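PDB 6DXU: glycosyl hydrolase family 2, TIM barrel domain protein from Parabacteroides merdae ATCC 43184, which is a gut bacterial beta-glucuronidase of glycoside hydrolase family 2 that probably hydrolyses terminal glucuronic acid from conjugates and glycans. Local coordinates for residues R463-R469 against V477-S483; W386-P390 against M408-M412; E634-I640 against I704-K710; K356-V360 against F628-T633. All blocks are in the same frame, centred on the assembly; numbering follows the deposited sequence.

Contact 1: R463-R469 against V477-S483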
loop_
_atom_site.group_PDB
_atom_site.type_symbol
_atom_site.label_atom_id
_atom_site.label_comp_id
_atom_site.label_asym_id
_atom_site.label_seq_id
_atom_site.Cartn_x
_atom_site.Cartn_y
_atom_site.Cartn_z
ATOM N N ARG D 463 17.570 28.841 -23.320
ATOM C CA ARG D 463 17.917 27.829 -24.303
ATOM C C ARG D 463 16.670 27.400 -25.072
ATOM O O ARG D 463 15.535 27.666 -24.662
ATOM C CB ARG D 463 18.609 26.660 -23.611
ATOM C CG ARG D 463 19.971 27.143 -23.073
ATOM C CD ARG D 463 20.641 26.049 -22.377
ATOM N NE ARG D 463 22.042 26.295 -22.044
ATOM C CZ ARG D 463 22.474 26.612 -20.835
ATOM N NH1 ARG D 463 21.604 26.761 -19.838
ATOM N NH2 ARG D 463 23.777 26.720 -20.614
ATOM N N MET D 464 16.899 26.783 -26.224
ATOM C CA MET D 464 15.828 26.331 -27.098
ATOM C C MET D 464 15.451 24.886 -26.773
ATOM O O MET D 464 16.304 24.076 -26.410
ATOM C CB MET D 464 16.255 26.422 -28.565
ATOM C CG MET D 464 16.674 27.830 -29.040
ATOM S SD MET D 464 15.214 28.889 -29.134
ATOM C CE MET D 464 14.988 28.927 -30.910
ATOM N N THR D 465 14.164 24.573 -26.898
ATOM C CA THR D 465 13.739 23.176 -26.861
ATOM C C THR D 465 13.727 22.599 -28.275
ATOM O O THR D 465 13.591 23.322 -29.271
ATOM C CB THR D 465 12.346 23.014 -26.236
ATOM O OG1 THR D 465 11.372 23.653 -27.072
ATOM C CG2 THR D 465 12.292 23.613 -24.835
ATOM N N ALA D 466 13.834 21.275 -28.357
ATOM C CA ALA D 466 13.801 20.610 -29.655
ATOM C C ALA D 466 13.315 19.178 -29.502
ATOM O O ALA D 466 13.370 18.597 -28.416
ATOM C CB ALA D 466 15.182 20.601 -30.333
ATOM N N ILE D 467 12.855 18.607 -30.623
ATOM C CA ILE D 467 12.624 17.170 -30.758
ATOM C C ILE D 467 13.062 16.754 -32.155
ATOM O O ILE D 467 13.295 17.590 -33.032
ATOM C CB ILE D 467 11.153 16.755 -30.541
ATOM C CG1 ILE D 467 10.233 17.449 -31.554
ATOM C CG2 ILE D 467 10.706 17.027 -29.120
ATOM C CD1 ILE D 467 8.755 17.008 -31.423
ATOM N N ARG D 468 13.153 15.436 -32.357
ATOM C CA ARG D 468 13.450 14.849 -33.659
ATOM C C ARG D 468 12.348 13.870 -34.060
ATOM O O ARG D 468 11.959 12.998 -33.272
ATOM C CB ARG D 468 14.803 14.131 -33.655
ATOM C CG ARG D 468 15.133 13.522 -35.008
ATOM C CD ARG D 468 16.439 12.720 -35.028
ATOM N NE ARG D 468 16.553 12.122 -36.353
ATOM C CZ ARG D 468 15.959 10.991 -36.710
ATOM N NH1 ARG D 468 15.248 10.297 -35.820
ATOM N NH2 ARG D 468 16.081 10.548 -37.958
ATOM N N ARG D 469 11.848 14.035 -35.285
ATOM C CA ARG D 469 10.896 13.151 -35.964
ATOM C C ARG D 469 9.639 12.876 -35.124
ATOM O O ARG D 469 9.412 11.784 -34.595
ATOM C CB ARG D 469 11.541 11.829 -36.392
ATOM C CG ARG D 469 10.769 11.209 -37.568
ATOM C CD ARG D 469 11.068 9.731 -37.731
ATOM N NE ARG D 469 10.107 8.922 -36.986
ATOM C CZ ARG D 469 10.004 7.603 -37.100
ATOM N NH1 ARG D 469 10.810 6.951 -37.935
ATOM N NH2 ARG D 469 9.107 6.940 -36.371
ATOM N N VAL D 477 7.767 22.713 -30.235
ATOM C CA VAL D 477 9.127 22.975 -29.784
ATOM C C VAL D 477 9.703 24.185 -30.508
ATOM O O VAL D 477 9.207 24.615 -31.554
ATOM C CB VAL D 477 10.026 21.740 -29.998
ATOM C CG1 VAL D 477 9.586 20.625 -29.085
ATOM C CG2 VAL D 477 9.947 21.297 -31.454
ATOM N N ASP D 478 10.793 24.722 -29.953
ATOM C CA ASP D 478 11.474 25.854 -30.585
ATOM C C ASP D 478 12.166 25.444 -31.879
ATOM O O ASP D 478 12.074 26.148 -32.889
ATOM C CB ASP D 478 12.499 26.456 -29.627
ATOM C CG ASP D 478 11.866 27.011 -28.373
ATOM O OD1 ASP D 478 10.849 27.713 -28.493
ATOM O OD2 ASP D 478 12.385 26.755 -27.270
ATOM N N VAL D 479 12.881 24.318 -31.856
ATOM C CA VAL D 479 13.727 23.853 -32.955
ATOM C C VAL D 479 13.307 22.428 -33.297
ATOM O O VAL D 479 13.026 21.631 -32.401
ATOM C CB VAL D 479 15.222 23.912 -32.566
ATOM C CG1 VAL D 479 16.116 23.228 -33.619
ATOM C CG2 VAL D 479 15.676 25.358 -32.305
ATOM N N TYR D 480 13.220 22.111 -34.587
ATOM C CA TYR D 480 12.690 20.822 -35.018
ATOM C C TYR D 480 13.624 20.150 -36.018
ATOM O O TYR D 480 14.178 20.812 -36.897
ATOM C CB TYR D 480 11.304 20.974 -35.648
ATOM C CG TYR D 480 10.710 19.645 -36.048
ATOM C CD1 TYR D 480 10.148 18.806 -35.090
ATOM C CD2 TYR D 480 10.704 19.226 -37.380
ATOM C CE1 TYR D 480 9.613 17.573 -35.442
ATOM C CE2 TYR D 480 10.162 17.996 -37.744
ATOM C CZ TYR D 480 9.623 17.177 -36.767
ATOM O OH TYR D 480 9.083 15.953 -37.097
ATOM N N SER D 481 13.800 18.832 -35.872
ATOM C CA SER D 481 14.499 18.008 -36.856
ATOM C C SER D 481 13.569 16.959 -37.443
ATOM O O SER D 481 12.955 16.190 -36.692
ATOM C CB SER D 481 15.714 17.295 -36.241
ATOM O OG SER D 481 16.405 16.541 -37.239
ATOM N N PRO D 482 13.438 16.891 -38.764
ATOM C CA PRO D 482 12.763 15.748 -39.381
ATOM C C PRO D 482 13.717 14.572 -39.532
ATOM O O PRO D 482 14.868 14.641 -39.089
ATOM C CB PRO D 482 12.338 16.299 -40.746
ATOM C CG PRO D 482 13.504 17.206 -41.095
ATOM C CD PRO D 482 13.902 17.864 -39.768
ATOM N N SER D 483 13.254 13.507 -40.181
ATOM C CA SER D 483 14.092 12.373 -40.540
ATOM C C SER D 483 14.534 12.536 -41.991
ATOM O O SER D 483 13.697 12.550 -42.898
ATOM C CB SER D 483 13.330 11.061 -40.348
ATOM O OG SER D 483 14.111 9.955 -40.757
HETATM O O HOH W 1 14.329 8.051 -38.500
#
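Asp478 and Thr465 grip each other through side chain and backbone alike. Thr465 N gives an almost straight hydrogen bond to Asp478 OD2 (2.8 Å, 174° at the hydrogen), reaching the oxygen on its anti side. In return Asp478 N donates to Thr465 OG1 at 3.1 Å; a chi1 of 65° swings that hydroxyl between the backbone N and the carbonyl carbon, where it meets the incoming amide. Helix 442-459 adds a second partner to each: His457 bonds Asp478 OD2, and His453 bonds Thr465 OG1. Beyond this pair the backbone ladder runs from Val479 N to Thr465 O (2.9 Å), Ser481 N to Ile467 O (3.1 Å) and Arg469 N to Ser481 O (2.8 Å). It joins 464-468 and 479-481 as parallel neighbouring strands of the TIM barrel, with strand 422-429 on the other edge of 464-468. Ala466, Val479, Arg468 and Ser481 share one face. There the extended Arg468 carries its NH2 to a water lying in the guanidinium plane and also bound to Ser483 OG, while its NH1 pairs with Glu430 and its NE with Val513 O. On the other face Ile467 CG1 lies at the edge of the Tyr480 ring, 3.8 Å from Tyr480 CD1, and Val477 CG1 packs against Ile467 CG2 at 3.8 Å. Near the start of the strands, Met464 bends its thioether against Asp478, SD lying 3.7 Å from Asp478 CB.

Contact 2: W386-P390 against M408-M412; sequences WEEIP and MLANM
Glu387 meets Met412 where strand 384-388 of the TIM barrel packs beneath helix 399-416, the helix of the beta-alpha-beta unit that continues into strand 422-429. The two side chains slide past each other in opposite directions, bringing Met412 SD to 3.7 Å from Glu387 CG. Met412 runs straight with CG anti to its backbone N (chi1 177°) and bends only at chi3, which tucks the methyl down onto the strand, CE 3.5 Å from Glu387 O. The carboxylate of Glu387 is held by other partners: OE1 by His416 and OE2 by the backbone N of Gln370. Cutting Met412 back to an alanine is likely to open a gap between helix and strand and to cost the aliphatic part of Glu387 and the backbone at Glu388 part of their cover. Glu388 points its CB away from the helix, its carboxylate going to Arg364 and His367, and offers the helix its backbone: Glu388 O lies 3.7 Å from Met412 SD. Ile389 turns back to the helix, its CG2 pressing on the helix backbone at an unusually tight 3.5 Å from Leu409 CA and also touching Met412 CE at 3.9 Å. Leu452 of helix 442-459 covers both Ile389 and Leu409 here. Pro390 finishes the contact: the side chains of Met408 and Pro390 cross at about a right angle, and a bend at chi3 (83°) sets Met408 CE 4.0 Å from Pro390 CG.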
loop_
_atom_site.group_PDB
_atom_site.type_symbol
_atom_site.label_atom_id
_atom_site.label_comp_id
_atom_site.label_asym_id
_atom_site.label_seq_id
_atom_site.Cartn_x
_atom_site.Cartn_y
_atom_site.Cartn_z
ATOM N N TRP D 386 23.344 19.785 -27.939
ATOM C CA TRP D 386 21.941 19.415 -27.785
ATOM C C TRP D 386 21.906 18.192 -26.876
ATOM O O TRP D 386 22.573 17.182 -27.158
ATOM C CB TRP D 386 21.341 19.138 -29.167
ATOM C CG TRP D 386 20.008 18.407 -29.334
ATOM C CD1 TRP D 386 19.421 17.475 -28.497
ATOM C CD2 TRP D 386 19.132 18.518 -30.471
ATOM N NE1 TRP D 386 18.235 17.029 -29.044
ATOM C CE2 TRP D 386 18.037 17.647 -30.250
ATOM C CE3 TRP D 386 19.166 19.271 -31.644
ATOM C CZ2 TRP D 386 16.996 17.517 -31.164
ATOM C CZ3 TRP D 386 18.124 19.146 -32.543
ATOM C CH2 TRP D 386 17.063 18.272 -32.307
ATOM N N GLU D 387 21.195 18.307 -25.753
ATOM C CA GLU D 387 21.086 17.213 -24.799
ATOM C C GLU D 387 19.614 16.970 -24.501
ATOM O O GLU D 387 18.875 17.919 -24.191
ATOM C CB GLU D 387 21.878 17.527 -23.518
ATOM C CG GLU D 387 22.125 16.289 -22.624
ATOM C CD GLU D 387 22.979 16.610 -21.410
ATOM O OE1 GLU D 387 22.871 17.734 -20.850
ATOM O OE2 GLU D 387 23.770 15.738 -21.019
ATOM N N GLU D 388 19.182 15.701 -24.565
ATOM C CA GLU D 388 17.757 15.385 -24.500
ATOM C C GLU D 388 17.461 14.328 -23.444
ATOM O O GLU D 388 18.364 13.651 -22.948
ATOM C CB GLU D 388 17.224 14.900 -25.861
ATOM C CG GLU D 388 17.720 13.533 -26.320
ATOM C CD GLU D 388 17.383 13.275 -27.800
ATOM O OE1 GLU D 388 17.443 14.235 -28.599
ATOM O OE2 GLU D 388 17.006 12.134 -28.151
ATOM N N ILE D 389 16.180 14.217 -23.076
ATOM C CA ILE D 389 15.738 13.149 -22.177
ATOM C C ILE D 389 15.464 11.903 -23.006
ATOM O O ILE D 389 15.151 12.016 -24.205
ATOM C CB ILE D 389 14.483 13.531 -21.368
ATOM C CG1 ILE D 389 13.327 13.912 -22.295
ATOM C CG2 ILE D 389 14.812 14.631 -20.378
ATOM C CD1 ILE D 389 11.938 13.882 -21.585
ATOM N N PRO D 390 15.535 10.698 -22.408
ATOM C CA PRO D 390 15.326 9.473 -23.191
ATOM C C PRO D 390 13.872 9.110 -23.417
ATOM O O PRO D 390 13.528 7.936 -23.316
ATOM C CB PRO D 390 16.026 8.396 -22.345
ATOM C CG PRO D 390 15.943 8.905 -20.951
ATOM C CD PRO D 390 16.025 10.412 -21.047
ATOM N N MET D 408 13.466 13.698 -15.096
ATOM C CA MET D 408 14.731 13.668 -15.817
ATOM C C MET D 408 14.958 14.946 -16.610
ATOM O O MET D 408 16.106 15.360 -16.786
ATOM C CB MET D 408 14.791 12.444 -16.722
ATOM C CG MET D 408 14.818 11.132 -15.924
ATOM S SD MET D 408 15.108 9.683 -16.956
ATOM C CE MET D 408 16.906 9.699 -17.105
ATOM N N LEU D 409 13.895 15.570 -17.117
ATOM C CA LEU D 409 14.072 16.855 -17.783
ATOM C C LEU D 409 14.541 17.909 -16.793
ATOM O O LEU D 409 15.515 18.636 -17.051
ATOM C CB LEU D 409 12.769 17.283 -18.463
ATOM C CG LEU D 409 12.764 18.659 -19.145
ATOM C CD1 LEU D 409 13.823 18.760 -20.258
ATOM C CD2 LEU D 409 11.384 19.003 -19.693
ATOM N N ALA D 410 13.865 17.998 -15.644
ATOM C CA ALA D 410 14.251 18.969 -14.623
ATOM C C ALA D 410 15.664 18.707 -14.124
ATOM O O ALA D 410 16.467 19.639 -13.996
ATOM C CB ALA D 410 13.249 18.943 -13.460
ATOM N N ASN D 411 16.000 17.439 -13.864
ATOM C CA ASN D 411 17.339 17.116 -13.386
ATOM C C ASN D 411 18.399 17.522 -14.409
ATOM O O ASN D 411 19.430 18.099 -14.051
ATOM C CB ASN D 411 17.447 15.616 -13.077
ATOM C CG ASN D 411 16.809 15.229 -11.744
ATOM O OD1 ASN D 411 16.419 16.091 -10.952
ATOM N ND2 ASN D 411 16.696 13.916 -11.496
ATOM N N MET D 412 18.157 17.235 -15.692
ATOM C CA MET D 412 19.136 17.550 -16.726
ATOM C C MET D 412 19.384 19.051 -16.815
ATOM O O MET D 412 20.531 19.504 -16.911
ATOM C CB MET D 412 18.652 17.002 -18.071
ATOM C CG MET D 412 19.560 17.347 -19.233
ATOM S SD MET D 412 18.994 16.579 -20.763
ATOM C CE MET D 412 17.454 17.459 -21.074
#

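Contact 3: E634-I640 against I704-K710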
loop_
_atom_site.group_PDB
_atom_site.type_symbol
_atom_site.label_atom_id
_atom_site.label_comp_id
_atom_site.label_asym_id
_atom_site.label_seq_id
_atom_site.Cartn_x
_atom_site.Cartn_y
_atom_site.Cartn_z
ATOM N N GLU D 634 41.373 23.267 -40.451
ATOM C CA GLU D 634 42.407 24.010 -41.162
ATOM C C GLU D 634 43.815 23.458 -40.962
ATOM O O GLU D 634 44.702 23.773 -41.765
ATOM C CB GLU D 634 42.377 25.489 -40.757
ATOM C CG GLU D 634 41.009 26.120 -40.967
ATOM C CD GLU D 634 40.784 26.518 -42.415
ATOM O OE1 GLU D 634 39.673 27.006 -42.725
ATOM O OE2 GLU D 634 41.713 26.338 -43.244
ATOM N N LYS D 635 44.057 22.691 -39.904
ATOM C CA LYS D 635 45.373 22.096 -39.688
ATOM C C LYS D 635 45.711 21.166 -40.846
ATOM O O LYS D 635 44.965 20.205 -41.089
ATOM C CB LYS D 635 45.392 21.333 -38.372
ATOM C CG LYS D 635 46.724 20.733 -38.026
ATOM C CD LYS D 635 46.640 19.955 -36.727
ATOM C CE LYS D 635 47.920 19.180 -36.472
ATOM N NZ LYS D 635 48.175 18.207 -37.565
ATOM N N PRO D 636 46.818 21.389 -41.562
ATOM C CA PRO D 636 47.070 20.628 -42.795
ATOM C C PRO D 636 47.088 19.125 -42.559
ATOM O O PRO D 636 47.775 18.623 -41.666
ATOM C CB PRO D 636 48.444 21.138 -43.251
ATOM C CG PRO D 636 48.529 22.522 -42.684
ATOM C CD PRO D 636 47.814 22.459 -41.357
ATOM N N MET D 637 46.329 18.407 -43.385
ATOM C CA MET D 637 46.281 16.957 -43.321
ATOM C C MET D 637 46.056 16.427 -44.725
ATOM O O MET D 637 45.646 17.159 -45.631
ATOM C CB MET D 637 45.173 16.453 -42.369
ATOM C CG MET D 637 43.770 16.980 -42.665
ATOM S SD MET D 637 42.913 16.275 -44.105
ATOM C CE MET D 637 42.690 14.541 -43.669
ATOM N N ILE D 638 46.305 15.135 -44.891
ATOM C CA ILE D 638 46.160 14.502 -46.195
ATOM C C ILE D 638 45.990 13.008 -45.984
ATOM O O ILE D 638 46.725 12.390 -45.205
ATOM C CB ILE D 638 47.372 14.828 -47.105
ATOM C CG1 ILE D 638 47.186 14.236 -48.508
ATOM C CG2 ILE D 638 48.680 14.363 -46.466
ATOM C CD1 ILE D 638 48.215 14.809 -49.533
ATOM N N HIS D 639 45.014 12.414 -46.659
ATOM C CA HIS D 639 44.671 11.011 -46.420
ATOM C C HIS D 639 44.275 10.365 -47.733
ATOM O O HIS D 639 43.219 10.689 -48.288
ATOM C CB HIS D 639 43.533 10.871 -45.402
ATOM C CG HIS D 639 43.159 9.446 -45.120
ATOM N ND1 HIS D 639 43.774 8.698 -44.140
ATOM C CD2 HIS D 639 42.247 8.628 -45.700
ATOM C CE1 HIS D 639 43.255 7.481 -44.125
ATOM N NE2 HIS D 639 42.328 7.414 -45.064
ATOM N N ILE D 640 45.113 9.454 -48.228
ATOM C CA ILE D 640 44.723 8.618 -49.357
ATOM C C ILE D 640 43.686 7.610 -48.892
ATOM O O ILE D 640 43.912 6.880 -47.914
ATOM C CB ILE D 640 45.939 7.875 -49.936
ATOM C CG1 ILE D 640 47.070 8.846 -50.321
ATOM C CG2 ILE D 640 45.490 7.029 -51.113
ATOM C CD1 ILE D 640 48.454 8.166 -50.333
ATOM N N ILE D 704 51.532 4.042 -52.992
ATOM C CA ILE D 704 50.846 5.268 -53.376
ATOM C C ILE D 704 51.199 6.336 -52.360
ATOM O O ILE D 704 51.037 6.133 -51.151
ATOM C CB ILE D 704 49.323 5.061 -53.465
ATOM C CG1 ILE D 704 49.003 3.945 -54.463
ATOM C CG2 ILE D 704 48.616 6.367 -53.833
ATOM C CD1 ILE D 704 48.677 2.614 -53.820
ATOM N N ARG D 705 51.697 7.464 -52.851
ATOM C CA ARG D 705 52.132 8.560 -52.007
ATOM C C ARG D 705 51.465 9.836 -52.484
ATOM O O ARG D 705 51.318 10.064 -53.690
ATOM C CB ARG D 705 53.673 8.697 -52.031
ATOM C CG ARG D 705 54.216 9.852 -51.189
ATOM C CD ARG D 705 55.738 9.928 -51.262
ATOM N NE ARG D 705 56.368 8.682 -50.833
ATOM C CZ ARG D 705 56.818 8.459 -49.602
ATOM N NH1 ARG D 705 56.712 9.406 -48.675
ATOM N NH2 ARG D 705 57.370 7.291 -49.292
ATOM N N ALA D 706 51.062 10.669 -51.535
ATOM C CA ALA D 706 50.400 11.921 -51.839
ATOM C C ALA D 706 51.126 13.005 -51.067
ATOM O O ALA D 706 51.411 12.837 -49.879
ATOM C CB ALA D 706 48.908 11.864 -51.463
ATOM N N VAL D 707 51.442 14.105 -51.741
ATOM C CA VAL D 707 52.144 15.225 -51.131
ATOM C C VAL D 707 51.284 16.458 -51.320
ATOM O O VAL D 707 50.864 16.758 -52.444
ATOM C CB VAL D 707 53.544 15.434 -51.748
ATOM C CG1 VAL D 707 54.259 16.607 -51.061
ATOM C CG2 VAL D 707 54.366 14.164 -51.640
ATOM N N GLY D 708 51.002 17.158 -50.230
ATOM C CA GLY D 708 50.150 18.330 -50.285
ATOM C C GLY D 708 50.816 19.543 -49.676
ATOM O O GLY D 708 51.693 19.439 -48.823
ATOM N N VAL D 709 50.378 20.706 -50.131
ATOM C CA VAL D 709 50.786 21.979 -49.564
ATOM C C VAL D 709 49.525 22.774 -49.249
ATOM O O VAL D 709 48.575 22.794 -50.040
ATOM C CB VAL D 709 51.719 22.765 -50.515
ATOM C CG1 VAL D 709 51.078 22.918 -51.888
ATOM C CG2 VAL D 709 52.021 24.135 -49.935
ATOM N N LYS D 710 49.513 23.413 -48.091
ATOM C CA LYS D 710 48.434 24.310 -47.694
ATOM C C LYS D 710 49.025 25.711 -47.654
ATOM O O LYS D 710 49.934 25.985 -46.862
ATOM C CB LYS D 710 47.820 23.911 -46.352
ATOM C CG LYS D 710 46.380 24.401 -46.180
ATOM C CD LYS D 710 45.596 23.592 -45.156
ATOM C CE LYS D 710 44.165 24.098 -45.018
ATOM N NZ LYS D 710 44.104 25.440 -44.412
#
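Lys710 and Glu634 supply the charged part of the contact. The lysine chain stays extended until chi4, where a bend of -68° delivers NZ to the carboxylate: the salt bridge from Lys710 NZ to Glu634 OE2 measures 2.8 Å, with the nitrogen nearly in line with the C-O bond. A weak second bond joins NZ to the backbone O of Glu634 at 3.2 Å, so the ammonium is held by side chain and main chain of one residue. Part of the lysine's aliphatic stem is also used, its CD lying 4.0 Å from Pro636 CG as the two side chains cross at about a right angle. The rest is apolar. Ala706 CB sits between two isoleucines, 3.6 Å from Ile638 CD1 and 3.7 Å from Ile640 CG1, and the end of Ile640 reaches on to Ile704, CD1 to CG2 at 3.9 Å. Gly708 admits the tip of Ile638, whose CD1 lies 3.7 Å from Gly708 N; a beta carbon there would be tight against that methyl. No backbone-to-backbone hydrogen bond links the segments. Their strands run nearly antiparallel, at 158°, with axes 7.7 Å apart, and belong to separate sheets: 638-640 pairs with 655-662, whereas 700-710 lies between 715-726 and 666-671. Two sheets closing face to face on isoleucine, alanine and valine make a beta sandwich, consistent with the immunoglobulin-like domains of family 2 hydrolases.

Contact 4: K356-V360 against F628-T633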
loop_
_atom_site.group_PDB
_atom_site.type_symbol
_atom_site.label_atom_id
_atom_site.label_comp_id
_atom_site.label_asym_id
_atom_site.label_seq_id
_atom_site.Cartn_x
_atom_site.Cartn_y
_atom_site.Cartn_z
ATOM N N LYS D 356 36.993 16.751 -31.807
ATOM C CA LYS D 356 37.465 18.112 -32.056
ATOM C C LYS D 356 38.492 18.142 -33.188
ATOM O O LYS D 356 38.411 18.981 -34.096
ATOM C CB LYS D 356 38.049 18.689 -30.765
ATOM C CG LYS D 356 38.577 20.101 -30.889
ATOM C CD LYS D 356 37.460 21.083 -31.129
ATOM C CE LYS D 356 38.062 22.459 -31.410
ATOM N NZ LYS D 356 37.049 23.520 -31.352
ATOM N N ASP D 357 39.426 17.188 -33.184
ATOM C CA ASP D 357 40.418 17.088 -34.250
ATOM C C ASP D 357 39.785 16.773 -35.598
ATOM O O ASP D 357 40.438 16.942 -36.634
ATOM C CB ASP D 357 41.453 16.014 -33.910
ATOM C CG ASP D 357 42.385 16.437 -32.795
ATOM O OD1 ASP D 357 42.377 17.631 -32.427
ATOM O OD2 ASP D 357 43.116 15.567 -32.279
ATOM N N MET D 358 38.541 16.308 -35.615
ATOM C CA MET D 358 37.840 16.085 -36.868
ATOM C C MET D 358 37.133 17.332 -37.369
ATOM O O MET D 358 36.611 17.319 -38.489
ATOM C CB MET D 358 36.820 14.947 -36.720
ATOM C CG MET D 358 36.398 14.290 -38.033
ATOM S SD MET D 358 35.177 12.964 -37.829
ATOM C CE MET D 358 33.696 13.873 -37.335
ATOM N N GLY D 359 37.094 18.395 -36.567
ATOM C CA GLY D 359 36.406 19.619 -36.929
ATOM C C GLY D 359 35.006 19.772 -36.375
ATOM O O GLY D 359 34.319 20.736 -36.740
ATOM N N VAL D 360 34.558 18.856 -35.507
ATOM C CA VAL D 360 33.215 18.958 -34.940
ATOM C C VAL D 360 33.084 20.245 -34.137
ATOM O O VAL D 360 33.968 20.595 -33.342
ATOM C CB VAL D 360 32.932 17.722 -34.065
ATOM C CG1 VAL D 360 31.634 17.891 -33.244
ATOM C CG2 VAL D 360 32.878 16.462 -34.929
ATOM N N PHE D 628 35.355 13.991 -43.169
ATOM C CA PHE D 628 34.972 15.116 -42.316
ATOM C C PHE D 628 36.167 16.015 -42.022
ATOM O O PHE D 628 36.086 17.239 -42.159
ATOM C CB PHE D 628 34.366 14.598 -41.008
ATOM C CG PHE D 628 32.920 14.188 -41.116
ATOM C CD1 PHE D 628 31.915 15.145 -41.191
ATOM C CD2 PHE D 628 32.557 12.851 -41.119
ATOM C CE1 PHE D 628 30.581 14.767 -41.282
ATOM C CE2 PHE D 628 31.228 12.473 -41.209
ATOM C CZ PHE D 628 30.239 13.427 -41.292
ATOM N N GLN D 629 37.294 15.422 -41.625
ATOM C CA GLN D 629 38.441 16.232 -41.232
ATOM C C GLN D 629 38.925 17.096 -42.389
ATOM O O GLN D 629 39.320 18.254 -42.186
ATOM C CB GLN D 629 39.567 15.333 -40.725
ATOM C CG GLN D 629 40.715 16.064 -40.073
ATOM C CD GLN D 629 41.755 15.107 -39.540
ATOM O OE1 GLN D 629 42.286 14.282 -40.282
ATOM N NE2 GLN D 629 42.050 15.205 -38.250
ATOM N N SER D 630 38.852 16.570 -43.618
ATOM C CA SER D 630 39.354 17.311 -44.777
ATOM C C SER D 630 38.486 18.519 -45.106
ATOM O O SER D 630 38.981 19.515 -45.664
ATOM C CB SER D 630 39.440 16.385 -45.993
ATOM O OG SER D 630 38.152 16.029 -46.469
ATOM N N TYR D 631 37.201 18.451 -44.769
ATOM C CA TYR D 631 36.260 19.536 -45.004
ATOM C C TYR D 631 36.174 20.518 -43.847
ATOM O O TYR D 631 35.830 21.680 -44.070
ATOM C CB TYR D 631 34.865 18.975 -45.258
ATOM C CG TYR D 631 34.540 18.612 -46.689
ATOM C CD1 TYR D 631 34.683 17.307 -47.139
ATOM C CD2 TYR D 631 34.026 19.559 -47.565
ATOM C CE1 TYR D 631 34.342 16.954 -48.426
ATOM C CE2 TYR D 631 33.697 19.226 -48.855
ATOM C CZ TYR D 631 33.857 17.916 -49.281
ATOM O OH TYR D 631 33.523 17.566 -50.562
ATOM N N TRP D 632 36.465 20.082 -42.620
ATOM C CA TRP D 632 36.062 20.812 -41.425
ATOM C C TRP D 632 37.215 21.407 -40.621
ATOM O O TRP D 632 36.959 22.096 -39.628
ATOM C CB TRP D 632 35.229 19.888 -40.515
ATOM C CG TRP D 632 33.797 19.703 -40.964
ATOM C CD1 TRP D 632 33.205 20.233 -42.079
ATOM C CD2 TRP D 632 32.775 18.943 -40.293
ATOM N NE1 TRP D 632 31.880 19.857 -42.136
ATOM C CE2 TRP D 632 31.592 19.063 -41.056
ATOM C CE3 TRP D 632 32.747 18.180 -39.123
ATOM C CZ2 TRP D 632 30.381 18.450 -40.678
ATOM C CZ3 TRP D 632 31.545 17.568 -38.748
ATOM C CH2 TRP D 632 30.384 17.703 -39.529
ATOM N N THR D 633 38.468 21.172 -41.005
ATOM C CA THR D 633 39.597 21.646 -40.216
ATOM C C THR D 633 40.560 22.427 -41.100
ATOM O O THR D 633 40.575 22.274 -42.325
ATOM C CB THR D 633 40.359 20.499 -39.542
ATOM O OG1 THR D 633 40.935 19.653 -40.547
ATOM C CG2 THR D 633 39.414 19.667 -38.655
HETATM O O HOH W 2 34.994 23.240 -37.465
#
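Gln629 reaches across to the end of helix 345-357 with its chain fully extended, CG anti to the backbone N (chi1 -170°), and its NE2 donates to Asp357 O at 2.9 Å. The bond is fairly straight and the acceptor lies in the amide plane, yet the nitrogen stands above the plane of the carbonyl, 46° out of it. A leucine in place of Gln629 would probably leave Asp357 O without this donor and loosen the tie between the two helix ends. Met358 extends through chi2 and then bends at chi3 (70°), which folds SD and CE back against CB and CG of Phe628. Met358 CG lies 3.6 Å from Phe628 CB, and Met358 SD sits obliquely 5.0 Å from the Phe628 ring centroid, a Met-aromatic contact. Met358 O lies near the plane of the Trp632 indole at its edge, and 3.6 Å from Trp632 CB; it is buried and has no hydrogen-bond partner in the model. Gly359 closes the helix in a Schellman motif; a side chain there would strike Trp632 CB. Thr633 is turned by a bond from its OG1 to Gln629 O (2.7 Å), which aims CG2 at the glycine, only 3.5 Å from Gly359 CA. A water bridges Gly359 O and Trp632 O. Around this junction, helix 565-579 covers Phe628 through Ile572 and Leu576, while Trp632 and Val360 lean on Arg328 and Thr330 of strand 323-331, so that helix 623-632 is wedged against the TIM barrel.

How the contacts relate
Contacts 1 and 2 both lie in the buried TIM barrel and reach the same sheet; they meet where Trp386 CH2 packs 3.6 Å from Ala466 CB. Contact 1 relies on strand-to-strand backbone bonds, whereas contact 2, between strand and helix, has no hydrogen bond across it. Contact 4, partly buried, ties a barrel helix to helix 623-632 from far along the chain by one hydrogen bond from a side-chain amide, a methionine and close-packed turns. Strand 638-640 of contact 3 is the next element after that helix, and Met637 touches Gln629 and Ser630. Contact 3 has a buried apolar middle with a charged pair at its edge, where Glu634 is exposed. Contacts 2 and 3 lie on opposite sides of the chain's centre.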